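Pesticidal crystal protein Cry4Aa (Bacillus thuringiensis, PDB 2C9K) binds midgut epithelial cells of insects, mosquito larvae among them, and promotes their colloid-osmotic lysis as a pore-forming three-domain delta-endotoxin. Local coordinates at residues V36-Q41 / I73-F78; Q43-S48 / N69-L74; V536-I541 / N590-Y595; L547-N552 / L571-E576. One frame throughout, in Å; residues are numbered along the deposited sequence.

Interaction 1 of 4, residues V36-Q41 / I73-F78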
loop_
_atom_site.group_PDB
_atom_site.type_symbol
_atom_site.label_atom_id
_atom_site.label_comp_id
_atom_site.label_asym_id
_atom_site.label_seq_id
_atom_site.Cartn_x
_atom_site.Cartn_y
_atom_site.Cartn_z
ATOM N N VAL A 36 -20.305 -3.965 1.889
ATOM C CA VAL A 36 -19.150 -3.858 2.772
ATOM C C VAL A 36 -19.168 -2.570 3.599
ATOM O O VAL A 36 -18.734 -2.559 4.757
ATOM C CB VAL A 36 -17.836 -3.912 1.958
ATOM C CG1 VAL A 36 -16.650 -3.624 2.860
ATOM C CG2 VAL A 36 -17.683 -5.278 1.308
ATOM N N LEU A 37 -19.676 -1.494 3.006
ATOM C CA LEU A 37 -19.742 -0.198 3.676
ATOM C C LEU A 37 -21.104 0.111 4.316
ATOM O O LEU A 37 -21.230 1.060 5.100
ATOM C CB LEU A 37 -19.376 0.912 2.686
ATOM C CG LEU A 37 -17.947 0.876 2.142
ATOM C CD1 LEU A 37 -17.810 1.857 1.004
ATOM C CD2 LEU A 37 -16.974 1.203 3.255
ATOM N N PHE A 38 -22.120 -0.681 3.979
ATOM C CA PHE A 38 -23.453 -0.478 4.533
ATOM C C PHE A 38 -24.185 -1.798 4.766
ATOM O O PHE A 38 -25.167 -2.094 4.087
ATOM C CB PHE A 38 -24.293 0.391 3.601
ATOM C CG PHE A 38 -23.602 1.637 3.138
ATOM C CD1 PHE A 38 -22.879 1.645 1.951
ATOM C CD2 PHE A 38 -23.686 2.814 3.881
ATOM C CE1 PHE A 38 -22.254 2.801 1.505
ATOM C CE2 PHE A 38 -23.064 3.984 3.445
ATOM C CZ PHE A 38 -22.348 3.980 2.257
ATOM N N PRO A 39 -23.714 -2.609 5.726
ATOM C CA PRO A 39 -24.334 -3.903 6.046
ATOM C C PRO A 39 -25.716 -3.786 6.717
ATOM O O PRO A 39 -26.522 -4.717 6.675
ATOM C CB PRO A 39 -23.289 -4.568 6.944
ATOM C CG PRO A 39 -22.646 -3.407 7.625
ATOM C CD PRO A 39 -22.474 -2.420 6.498
ATOM N N ALA A 40 -25.977 -2.636 7.330
ATOM C CA ALA A 40 -27.255 -2.378 7.985
ATOM C C ALA A 40 -27.864 -1.128 7.350
ATOM O O ALA A 40 -28.443 -0.282 8.035
ATOM C CB ALA A 40 -27.050 -2.162 9.477
ATOM N N GLN A 41 -27.704 -1.016 6.034
ATOM C CA GLN A 41 -28.229 0.106 5.260
ATOM C C GLN A 41 -27.811 1.474 5.790
ATOM O O GLN A 41 -26.681 1.648 6.248
ATOM C CB GLN A 41 -29.753 0.011 5.179
ATOM C CG GLN A 41 -30.229 -1.235 4.459
ATOM C CD GLN A 41 -29.801 -2.501 5.171
ATOM O OE1 GLN A 41 -30.258 -2.787 6.278
ATOM N NE2 GLN A 41 -28.909 -3.263 4.545
ATOM N N ILE A 73 -24.234 11.410 8.816
ATOM C CA ILE A 73 -24.063 12.137 7.561
ATOM C C ILE A 73 -23.596 11.286 6.384
ATOM O O ILE A 73 -24.131 11.395 5.285
ATOM C CB ILE A 73 -23.052 13.299 7.730
ATOM C CG1 ILE A 73 -23.561 14.289 8.782
ATOM C CG2 ILE A 73 -22.833 14.002 6.395
ATOM C CD1 ILE A 73 -22.636 15.480 9.006
ATOM N N LEU A 74 -22.583 10.456 6.610
ATOM C CA LEU A 74 -22.042 9.610 5.555
ATOM C C LEU A 74 -22.905 8.389 5.264
ATOM O O LEU A 74 -22.697 7.698 4.268
ATOM C CB LEU A 74 -20.616 9.182 5.914
ATOM C CG LEU A 74 -19.447 10.001 5.349
ATOM C CD1 LEU A 74 -19.900 11.365 4.871
ATOM C CD2 LEU A 74 -18.387 10.140 6.415
ATOM N N ASN A 75 -23.873 8.124 6.135
ATOM C CA ASN A 75 -24.772 6.991 5.943
ATOM C C ASN A 75 -25.924 7.376 5.015
ATOM O O ASN A 75 -26.891 6.631 4.860
ATOM C CB ASN A 75 -25.307 6.497 7.290
ATOM C CG ASN A 75 -24.545 5.283 7.809
ATOM O OD1 ASN A 75 -23.391 5.058 7.440
ATOM N ND2 ASN A 75 -25.186 4.499 8.678
ATOM N N ARG A 76 -25.806 8.547 4.393
ATOM C CA ARG A 76 -26.813 9.025 3.460
ATOM C C ARG A 76 -26.447 8.507 2.085
ATOM O O ARG A 76 -27.316 8.270 1.248
ATOM C CB ARG A 76 -26.836 10.547 3.410
ATOM C CG ARG A 76 -27.318 11.224 4.672
ATOM C CD ARG A 76 -27.102 12.712 4.542
ATOM N NE ARG A 76 -27.450 13.442 5.752
ATOM C CZ ARG A 76 -27.052 14.685 5.994
ATOM N NH1 ARG A 76 -26.295 15.319 5.103
ATOM N NH2 ARG A 76 -27.411 15.297 7.116
ATOM N N SER A 77 -25.150 8.345 1.854
ATOM C CA SER A 77 -24.665 7.861 0.573
ATOM C C SER A 77 -25.310 6.527 0.228
ATOM O O SER A 77 -25.424 6.174 -0.942
ATOM C CB SER A 77 -23.139 7.703 0.603
ATOM O OG SER A 77 -22.479 8.951 0.743
ATOM N N PHE A 78 -25.743 5.784 1.240
ATOM C CA PHE A 78 -26.353 4.490 0.971
ATOM C C PHE A 78 -27.519 4.591 -0.004
ATOM O O PHE A 78 -27.535 3.929 -1.040
ATOM C CB PHE A 78 -26.840 3.826 2.256
ATOM C CG PHE A 78 -27.552 2.528 2.015
ATOM C CD1 PHE A 78 -26.880 1.450 1.442
ATOM C CD2 PHE A 78 -28.906 2.395 2.304
ATOM C CE1 PHE A 78 -27.549 0.257 1.154
ATOM C CE2 PHE A 78 -29.586 1.204 2.021
ATOM C CZ PHE A 78 -28.905 0.137 1.443
#

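Interaction 2 of 4, residues Q43-S48 / N69-L74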
loop_
_atom_site.group_PDB
_atom_site.type_symbol
_atom_site.label_atom_id
_atom_site.label_comp_id
_atom_site.label_asym_id
_atom_site.label_seq_id
_atom_site.Cartn_x
_atom_site.Cartn_y
_atom_site.Cartn_z
ATOM N N GLN A 43 -28.258 2.812 8.390
ATOM C CA GLN A 43 -28.257 2.807 9.848
ATOM C C GLN A 43 -27.137 1.898 10.352
ATOM O O GLN A 43 -27.265 1.218 11.374
ATOM C CB GLN A 43 -29.615 2.338 10.390
ATOM C CG GLN A 43 -29.978 0.902 10.051
ATOM C CD GLN A 43 -31.336 0.496 10.600
ATOM O OE1 GLN A 43 -31.746 -0.663 10.482
ATOM N NE2 GLN A 43 -32.043 1.451 11.205
ATOM N N SER A 44 -26.033 1.902 9.613
ATOM C CA SER A 44 -24.867 1.099 9.952
ATOM C C SER A 44 -23.976 1.858 10.934
ATOM O O SER A 44 -24.243 3.012 11.270
ATOM C CB SER A 44 -24.065 0.782 8.684
ATOM O OG SER A 44 -24.887 0.270 7.648
ATOM N N ASN A 45 -22.914 1.202 11.387
ATOM C CA ASN A 45 -21.967 1.818 12.310
ATOM C C ASN A 45 -20.551 1.730 11.755
ATOM O O ASN A 45 -19.576 1.781 12.503
ATOM C CB ASN A 45 -22.030 1.131 13.670
ATOM C CG ASN A 45 -23.406 1.199 14.285
ATOM O OD1 ASN A 45 -23.971 2.281 14.459
ATOM N ND2 ASN A 45 -23.959 0.041 14.619
ATOM N N THR A 46 -20.455 1.604 10.435
ATOM C CA THR A 46 -19.171 1.501 9.761
ATOM C C THR A 46 -18.282 2.714 10.045
ATOM O O THR A 46 -17.129 2.557 10.455
ATOM C CB THR A 46 -19.364 1.339 8.232
ATOM O OG1 THR A 46 -20.149 0.168 7.971
ATOM C CG2 THR A 46 -18.022 1.182 7.531
ATOM N N TRP A 47 -18.822 3.914 9.840
ATOM C CA TRP A 47 -18.075 5.147 10.077
ATOM C C TRP A 47 -17.716 5.324 11.554
ATOM O O TRP A 47 -16.659 5.862 11.885
ATOM C CB TRP A 47 -18.883 6.346 9.581
ATOM C CG TRP A 47 -19.462 6.112 8.229
ATOM C CD1 TRP A 47 -20.753 6.298 7.857
ATOM C CD2 TRP A 47 -18.788 5.573 7.086
ATOM N NE1 TRP A 47 -20.937 5.902 6.556
ATOM C CE2 TRP A 47 -19.745 5.452 6.057
ATOM C CE3 TRP A 47 -17.467 5.176 6.831
ATOM C CZ2 TRP A 47 -19.428 4.953 4.789
ATOM C CZ3 TRP A 47 -17.148 4.677 5.566
ATOM C CH2 TRP A 47 -18.129 4.570 4.563
ATOM N N SER A 48 -18.594 4.878 12.446
ATOM C CA SER A 48 -18.312 4.976 13.874
ATOM C C SER A 48 -17.109 4.093 14.147
ATOM O O SER A 48 -16.139 4.532 14.761
ATOM C CB SER A 48 -19.496 4.488 14.701
ATOM O OG SER A 48 -20.597 5.358 14.560
ATOM N N ASN A 69 -22.510 12.027 14.575
ATOM C CA ASN A 69 -22.991 12.965 13.576
ATOM C C ASN A 69 -22.361 12.592 12.254
ATOM O O ASN A 69 -23.034 12.556 11.223
ATOM C CB ASN A 69 -22.613 14.401 13.927
ATOM C CG ASN A 69 -23.001 15.373 12.833
ATOM O OD1 ASN A 69 -22.152 15.853 12.080
ATOM N ND2 ASN A 69 -24.293 15.651 12.723
ATOM N N ALA A 70 -21.063 12.315 12.292
ATOM C CA ALA A 70 -20.328 11.931 11.094
ATOM C C ALA A 70 -20.934 10.658 10.524
ATOM O O ALA A 70 -21.113 10.530 9.317
ATOM C CB ALA A 70 -18.849 11.707 11.430
ATOM N N ASN A 71 -21.262 9.722 11.406
ATOM C CA ASN A 71 -21.835 8.445 10.993
ATOM C C ASN A 71 -23.225 8.613 10.373
ATOM O O ASN A 71 -23.628 7.868 9.480
ATOM C CB ASN A 71 -21.908 7.508 12.197
ATOM C CG ASN A 71 -22.240 6.100 11.803
ATOM O OD1 ASN A 71 -21.537 5.502 10.994
ATOM N ND2 ASN A 71 -23.313 5.555 12.368
ATOM N N LYS A 72 -23.942 9.614 10.866
ATOM C CA LYS A 72 -25.287 9.939 10.422
ATOM C C LYS A 72 -25.253 10.587 9.042
ATOM O O LYS A 72 -26.122 10.346 8.208
ATOM C CB LYS A 72 -25.900 10.902 11.439
ATOM C CG LYS A 72 -27.367 11.239 11.273
ATOM C CD LYS A 72 -27.775 12.261 12.340
ATOM C CE LYS A 72 -27.398 11.785 13.759
ATOM N NZ LYS A 72 -27.677 12.785 14.835
ATOM N N ILE A 73 -24.234 11.410 8.816
ATOM C CA ILE A 73 -24.063 12.137 7.561
ATOM C C ILE A 73 -23.596 11.286 6.384
ATOM O O ILE A 73 -24.131 11.395 5.285
ATOM C CB ILE A 73 -23.052 13.299 7.730
ATOM C CG1 ILE A 73 -23.561 14.289 8.782
ATOM C CG2 ILE A 73 -22.833 14.002 6.395
ATOM C CD1 ILE A 73 -22.636 15.480 9.006
ATOM N N LEU A 74 -22.583 10.456 6.610
ATOM C CA LEU A 74 -22.042 9.610 5.555
ATOM C C LEU A 74 -22.905 8.389 5.264
ATOM O O LEU A 74 -22.697 7.698 4.268
ATOM C CB LEU A 74 -20.616 9.182 5.914
ATOM C CG LEU A 74 -19.447 10.001 5.349
ATOM C CD1 LEU A 74 -19.900 11.365 4.871
ATOM C CD2 LEU A 74 -18.387 10.140 6.415
#

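Interaction 3 of 4, residues V536-I541 / N590-Y595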
loop_
_atom_site.group_PDB
_atom_site.type_symbol
_atom_site.label_atom_id
_atom_site.label_comp_id
_atom_site.label_asym_id
_atom_site.label_seq_id
_atom_site.Cartn_x
_atom_site.Cartn_y
_atom_site.Cartn_z
ATOM N N VAL A 536 17.759 13.503 -19.776
ATOM C CA VAL A 536 17.476 12.669 -20.934
ATOM C C VAL A 536 17.530 11.219 -20.487
ATOM O O VAL A 536 18.433 10.833 -19.748
ATOM C CB VAL A 536 18.506 12.923 -22.054
ATOM C CG1 VAL A 536 18.438 11.832 -23.106
ATOM C CG2 VAL A 536 18.227 14.259 -22.691
ATOM N N ILE A 537 16.567 10.421 -20.934
ATOM C CA ILE A 537 16.503 9.012 -20.555
ATOM C C ILE A 537 16.541 8.034 -21.721
ATOM O O ILE A 537 15.734 8.119 -22.644
ATOM C CB ILE A 537 15.236 8.748 -19.758
ATOM C CG1 ILE A 537 14.043 9.353 -20.510
ATOM C CG2 ILE A 537 15.393 9.316 -18.358
ATOM C CD1 ILE A 537 12.739 9.334 -19.757
ATOM N N ASN A 538 17.477 7.096 -21.665
ATOM C CA ASN A 538 17.607 6.104 -22.716
ATOM C C ASN A 538 17.242 4.728 -22.197
ATOM O O ASN A 538 17.777 4.255 -21.197
ATOM C CB ASN A 538 19.026 6.112 -23.266
ATOM C CG ASN A 538 19.372 7.423 -23.922
ATOM O OD1 ASN A 538 18.775 7.797 -24.932
ATOM N ND2 ASN A 538 20.329 8.144 -23.344
ATOM N N LEU A 539 16.312 4.102 -22.902
ATOM C CA LEU A 539 15.791 2.785 -22.564
ATOM C C LEU A 539 16.339 1.773 -23.559
ATOM O O LEU A 539 16.059 1.863 -24.758
ATOM C CB LEU A 539 14.268 2.806 -22.680
ATOM C CG LEU A 539 13.337 2.151 -21.664
ATOM C CD1 LEU A 539 11.968 2.016 -22.328
ATOM C CD2 LEU A 539 13.851 0.795 -21.225
ATOM N N SER A 540 17.126 0.818 -23.079
ATOM C CA SER A 540 17.660 -0.198 -23.967
ATOM C C SER A 540 17.013 -1.533 -23.670
ATOM O O SER A 540 17.144 -2.070 -22.568
ATOM C CB SER A 540 19.174 -0.331 -23.816
ATOM O OG SER A 540 19.850 0.690 -24.524
ATOM N N ILE A 541 16.282 -2.049 -24.648
ATOM C CA ILE A 541 15.652 -3.345 -24.506
ATOM C C ILE A 541 16.397 -4.260 -25.473
ATOM O O ILE A 541 16.101 -4.300 -26.672
ATOM C CB ILE A 541 14.157 -3.308 -24.869
ATOM C CG1 ILE A 541 13.446 -2.258 -24.022
ATOM C CG2 ILE A 541 13.528 -4.664 -24.612
ATOM C CD1 ILE A 541 11.945 -2.210 -24.239
ATOM N N ASN A 590 18.917 4.302 -18.653
ATOM C CA ASN A 590 20.132 5.096 -18.474
ATOM C C ASN A 590 19.818 6.575 -18.586
ATOM O O ASN A 590 18.895 6.979 -19.301
ATOM C CB ASN A 590 21.180 4.759 -19.534
ATOM C CG ASN A 590 22.114 3.652 -19.106
ATOM O OD1 ASN A 590 22.050 2.540 -19.626
ATOM N ND2 ASN A 590 22.991 3.949 -18.150
ATOM N N ARG A 591 20.587 7.380 -17.864
ATOM C CA ARG A 591 20.443 8.827 -17.915
ATOM C C ARG A 591 21.736 9.343 -18.542
ATOM O O ARG A 591 22.821 9.038 -18.055
ATOM C CB ARG A 591 20.262 9.401 -16.513
ATOM C CG ARG A 591 20.134 10.894 -16.525
ATOM C CD ARG A 591 19.545 11.444 -15.257
ATOM N NE ARG A 591 19.551 12.897 -15.319
ATOM C CZ ARG A 591 19.134 13.687 -14.341
ATOM N NH1 ARG A 591 18.670 13.157 -13.220
ATOM N NH2 ARG A 591 19.192 15.004 -14.486
ATOM N N SER A 592 21.630 10.110 -19.620
ATOM C CA SER A 592 22.825 10.601 -20.295
ATOM C C SER A 592 23.103 12.092 -20.169
ATOM O O SER A 592 24.230 12.530 -20.378
ATOM C CB SER A 592 22.757 10.232 -21.769
ATOM O OG SER A 592 21.563 10.726 -22.336
ATOM N N ASP A 593 22.081 12.872 -19.837
ATOM C CA ASP A 593 22.244 14.318 -19.702
ATOM C C ASP A 593 23.328 14.664 -18.684
ATOM O O ASP A 593 23.726 13.824 -17.887
ATOM C CB ASP A 593 20.920 14.976 -19.289
ATOM C CG ASP A 593 20.447 14.532 -17.921
ATOM O OD1 ASP A 593 19.978 13.381 -17.794
ATOM O OD2 ASP A 593 20.548 15.334 -16.969
ATOM N N VAL A 594 23.796 15.907 -18.717
ATOM C CA VAL A 594 24.838 16.367 -17.810
ATOM C C VAL A 594 24.272 17.079 -16.588
ATOM O O VAL A 594 24.934 17.189 -15.559
ATOM C CB VAL A 594 25.793 17.343 -18.534
ATOM C CG1 VAL A 594 26.636 18.098 -17.527
ATOM C CG2 VAL A 594 26.686 16.583 -19.483
ATOM N N TYR A 595 23.038 17.550 -16.709
ATOM C CA TYR A 595 22.375 18.297 -15.645
ATOM C C TYR A 595 22.181 17.553 -14.322
ATOM O O TYR A 595 21.053 17.309 -13.888
ATOM C CB TYR A 595 21.040 18.811 -16.185
ATOM C CG TYR A 595 21.200 19.438 -17.553
ATOM C CD1 TYR A 595 20.625 18.858 -18.683
ATOM C CD2 TYR A 595 21.993 20.576 -17.729
ATOM C CE1 TYR A 595 20.842 19.392 -19.955
ATOM C CE2 TYR A 595 22.215 21.115 -18.990
ATOM C CZ TYR A 595 21.642 20.521 -20.101
ATOM O OH TYR A 595 21.889 21.039 -21.354
#

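Interaction 4 of 4, residues L547-N552 / L571-E576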
loop_
_atom_site.group_PDB
_atom_site.type_symbol
_atom_site.label_atom_id
_atom_site.label_comp_id
_atom_site.label_asym_id
_atom_site.label_seq_id
_atom_site.Cartn_x
_atom_site.Cartn_y
_atom_site.Cartn_z
ATOM N N LEU A 547 14.729 3.075 -27.071
ATOM C CA LEU A 547 13.937 4.278 -26.898
ATOM C C LEU A 547 14.673 5.356 -26.115
ATOM O O LEU A 547 15.507 5.063 -25.266
ATOM C CB LEU A 547 12.634 3.931 -26.186
ATOM C CG LEU A 547 11.810 2.773 -26.756
ATOM C CD1 LEU A 547 12.559 1.455 -26.579
ATOM C CD2 LEU A 547 10.475 2.715 -26.030
ATOM N N GLY A 548 14.358 6.610 -26.407
ATOM C CA GLY A 548 14.997 7.709 -25.714
ATOM C C GLY A 548 14.126 8.943 -25.770
ATOM O O GLY A 548 13.356 9.121 -26.713
ATOM N N MET A 549 14.237 9.798 -24.760
ATOM C CA MET A 549 13.444 11.016 -24.722
ATOM C C MET A 549 13.901 11.994 -23.624
ATOM O O MET A 549 14.608 11.621 -22.684
ATOM C CB MET A 549 11.960 10.657 -24.538
ATOM C CG MET A 549 11.639 9.950 -23.233
ATOM S SD MET A 549 9.883 9.523 -22.997
ATOM C CE MET A 549 9.067 11.002 -23.689
ATOM N N ALA A 550 13.496 13.251 -23.768
ATOM C CA ALA A 550 13.824 14.293 -22.807
ATOM C C ALA A 550 12.642 14.472 -21.864
ATOM O O ALA A 550 11.491 14.500 -22.301
ATOM C CB ALA A 550 14.106 15.593 -23.526
ATOM N N LEU A 551 12.930 14.578 -20.573
ATOM C CA LEU A 551 11.889 14.763 -19.575
ATOM C C LEU A 551 11.677 16.257 -19.355
ATOM O O LEU A 551 12.582 17.056 -19.592
ATOM C CB LEU A 551 12.295 14.084 -18.266
ATOM C CG LEU A 551 12.361 12.556 -18.319
ATOM C CD1 LEU A 551 12.817 12.021 -16.970
ATOM C CD2 LEU A 551 10.998 11.995 -18.679
ATOM N N ASN A 552 10.483 16.634 -18.905
ATOM C CA ASN A 552 10.167 18.040 -18.668
ATOM C C ASN A 552 10.099 18.350 -17.182
ATOM O O ASN A 552 9.882 17.456 -16.358
ATOM C CB ASN A 552 8.818 18.387 -19.288
ATOM C CG ASN A 552 8.763 18.097 -20.769
ATOM O OD1 ASN A 552 7.696 17.786 -21.305
ATOM N ND2 ASN A 552 9.905 18.207 -21.446
ATOM N N LEU A 571 5.059 10.878 -19.636
ATOM C CA LEU A 571 5.755 10.992 -20.915
ATOM C C LEU A 571 5.809 9.602 -21.520
ATOM O O LEU A 571 5.899 8.608 -20.798
ATOM C CB LEU A 571 7.170 11.556 -20.753
ATOM C CG LEU A 571 7.218 13.083 -20.840
ATOM C CD1 LEU A 571 8.652 13.581 -20.707
ATOM C CD2 LEU A 571 6.610 13.512 -22.167
ATOM N N GLU A 572 5.755 9.543 -22.846
ATOM C CA GLU A 572 5.749 8.283 -23.571
ATOM C C GLU A 572 6.817 8.281 -24.654
ATOM O O GLU A 572 7.015 9.283 -25.338
ATOM C CB GLU A 572 4.373 8.107 -24.205
ATOM C CG GLU A 572 4.082 6.758 -24.788
ATOM C CD GLU A 572 2.662 6.677 -25.318
ATOM O OE1 GLU A 572 1.715 6.981 -24.554
ATOM O OE2 GLU A 572 2.491 6.308 -26.500
ATOM N N PHE A 573 7.516 7.163 -24.809
ATOM C CA PHE A 573 8.537 7.073 -25.835
ATOM C C PHE A 573 7.838 6.931 -27.182
ATOM O O PHE A 573 6.753 6.360 -27.265
ATOM C CB PHE A 573 9.435 5.868 -25.596
ATOM C CG PHE A 573 10.210 5.934 -24.321
ATOM C CD1 PHE A 573 9.749 5.297 -23.181
ATOM C CD2 PHE A 573 11.424 6.605 -24.269
ATOM C CE1 PHE A 573 10.487 5.322 -22.004
ATOM C CE2 PHE A 573 12.172 6.639 -23.099
ATOM C CZ PHE A 573 11.705 5.995 -21.961
ATOM N N SER A 574 8.467 7.440 -28.235
ATOM C CA SER A 574 7.886 7.386 -29.567
ATOM C C SER A 574 7.872 5.996 -30.192
ATOM O O SER A 574 6.806 5.435 -30.442
ATOM C CB SER A 574 8.613 8.366 -30.485
ATOM O OG SER A 574 10.008 8.141 -30.472
ATOM N N ASN A 575 9.046 5.437 -30.451
ATOM C CA ASN A 575 9.127 4.111 -31.055
ATOM C C ASN A 575 8.396 3.038 -30.247
ATOM O O ASN A 575 8.359 3.078 -29.019
ATOM C CB ASN A 575 10.593 3.710 -31.257
ATOM C CG ASN A 575 11.427 3.900 -30.005
ATOM O OD1 ASN A 575 11.454 4.983 -29.418
ATOM N ND2 ASN A 575 12.124 2.848 -29.596
ATOM N N GLU A 576 7.808 2.077 -30.951
ATOM C CA GLU A 576 7.082 0.998 -30.298
ATOM C C GLU A 576 7.902 -0.282 -30.191
ATOM O O GLU A 576 8.887 -0.478 -30.899
ATOM C CB GLU A 576 5.773 0.705 -31.036
ATOM C CG GLU A 576 5.924 0.387 -32.512
ATOM C CD GLU A 576 4.604 -0.011 -33.147
ATOM O OE1 GLU A 576 4.171 -1.171 -32.948
ATOM O OE2 GLU A 576 3.988 0.841 -33.830
#

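Interaction 1 of 4, residues V36-Q41 / I73-F78
Phe78 sets CG anti to its backbone N (chi1 176°), and Phe38 sets CG anti to its own carbonyl carbon (chi1 -48°); with these torsions the two phenylalanines slide past each other in opposite directions. Their ring centroids are 5.5 Å apart and the planes meet at 43°, an oblique pairing. The closer fit is made by the beta carbons: Phe78 CB lies over one face of the Phe38 ring as a CH-pi contact, 4.0 Å from the centroid, while Phe38 CB comes within 3.5 Å of Phe78 CD1. At the edge of the Phe38 ring, in its plane, sits Leu74 O, 3.8 Å from CE2. One face of the Phe78 ring is covered by Gln41, whose CA makes a CH-pi contact over the centre, 3.7 Å from the centroid, and whose CB and CG run alongside CE2 and CZ. No hydrogen bond links 36-41 to 73-78; Ser77 turns its hydroxyl to His113 instead. Phe38 is the first residue to leave helical geometry after helix 29-37, and Phe78 belongs to helix 77-89. The packing thus joins two interhelical connections of the N-terminal alpha-helical bundle, the pore-forming domain of three-domain Cry toxins.

Interaction 2 of 4, residues Q43-S48 / N69-L74
Trp47 lays one face of its indole against Leu74, whose CB stands over the five-membered ring 3.6 Å from its centroid and 24° off the normal, a CH-pi contact. The opposite face is backed by the methyl CG2 of its own neighbour Thr46. With Trp47 CG anti to the carbonyl carbon, the indole crosses the Leu74 side chain at about a right angle. Asn71 also crosses Trp47 at about a right angle, its amide turned 65° from the indole plane, with OD1 beside Trp47 CB and CD1. The other branch of the amide makes the main polar link. Asn71 ND2 donates to Ser44 O at 2.9 Å, with an N-H...O angle of 165°; the acceptor is close to the amide plane, and the donor lies in the carbonyl plane of Ser44. A weak, bent bond of 3.3 Å runs from Ser48 N to Asn71 OD1. These contacts pack the first turn of helix 46-58 against helix 64-74 in the N-terminal helical domain, where Ser142 and Gln145 of helix 140-164 also touch Trp47. Ser44 O also accepts a weak bond from Asn75 ND2, so two side-chain amides converge on one carbonyl in the turn before helix 46-58. The firm bond is Asn71 ND2 to Ser44 O; together with the weak one from Ser48 N it is consistent with one preferred turn of the Asn71 amide.

Interaction 3 of 4, residues V536-I541 / N590-Y595
Backbone hydrogen bonds set the register. Asn538 and Asn590 form an antiparallel hydrogen-bonded pair with two short links: Asn538 N to Asn590 O is 2.8 Å with an angle of 168°, and Asn590 N to Asn538 O is equally short. Ile537 faces Arg591 as the next, non-hydrogen-bonded pair, after which Ser592 N reaches Val536 O at a longer 3.3 Å. CA-H...O contacts fill in between: Arg591 CA lies 3.4 Å from Val536 O, and Ile537 CA approaches Asn590 O. The paired strands 536-541 and 584-591 are neighbours in an antiparallel sheet of the C-terminal beta-sandwich domain. Ile537 and Arg591 project from one face, where Ile537 packs on Ile523 of strand 517-527; Asn538 and Asn590 occupy the other. Polar side-chain contacts form where the strand ends. Asn538 ND2 gives Ser592 OG a weak bond, 3.0 Å long but bent to 120°. In the loop that follows Arg591, Asp593 forms a salt bridge with it. The Arg591 side chain is extended from CG to NE, bringing NH2 to 2.8 Å from Asp593 OD2, at the oxygen's syn lone pair and nearly in the guanidinium plane. The same guanidinium donates to the carbonyl oxygens of Phe502 and Thr598. The methyl CG1 of Val536 lies beside the hydroxyl OG of Ser592.

Interaction 4 of 4, residues L547-N552 / L571-E576
Met549 and Phe573 form the tight centre of this contact. The sulfur SD of Met549 stands over one face of the Phe573 ring, 3.7 Å from the centroid and 19° off the normal, a Met-aromatic contact, and the two side chains cross at about a right angle. Met549 CG, placed between the backbone N and the carbonyl carbon (chi1 63°), runs 3.4 Å from Phe573 CE2, while a bend at chi3 carries the methyl CE on to Leu571 CB at 3.5 Å. On the other flank Leu547 packs its CD2 against Phe573 CB and its CB against CD2 of the ring. The two segments run nearly antiparallel, 156° apart end to end, yet no hydrogen bond joins them. They meet through side chains as the two layers of a beta-sandwich in the C-terminal domain: 547-552 pairs with strand 536-541 in one sheet, while Leu571 and Phe573 make backbone bonds to Ile523 and Ile521 of strand 517-527 in the other. Leu539 also touches Phe573 from within the first sheet. Toward the 551-552 end the contact thins to one aliphatic branch, Leu571 CD1, which lies 3.5 Å from Leu551 CD2 and 3.4 Å from Ala550 O. The outer side is more polar: the CB of Glu572 points away from 547-552, and the partly exposed Asn575 sits by Leu547, too close in the model to carry detail.

Following the chain from the N terminus, interaction 1 closes a loop that leaves helix 29-37 and returns at the junction of helices 64-74 and 77-89. Interaction 2 closes a shorter loop that opens within the first and ends on the same helix 64-74; the two share Ile73 and Leu74, with centres 7 Å apart, and Leu37 O probably bonds Thr46 OG1 between them. Both lie in the N-terminal helical domain. Much later, interaction 3 closes a loop from strand 536-541 to the end of strand 584-591, and interaction 4 nests inside it, joining the neighbouring strand 545-550 to the facing sheet. Their centres are 10 Å apart, whereas those of interactions 1 and 3 are about 51 Å apart.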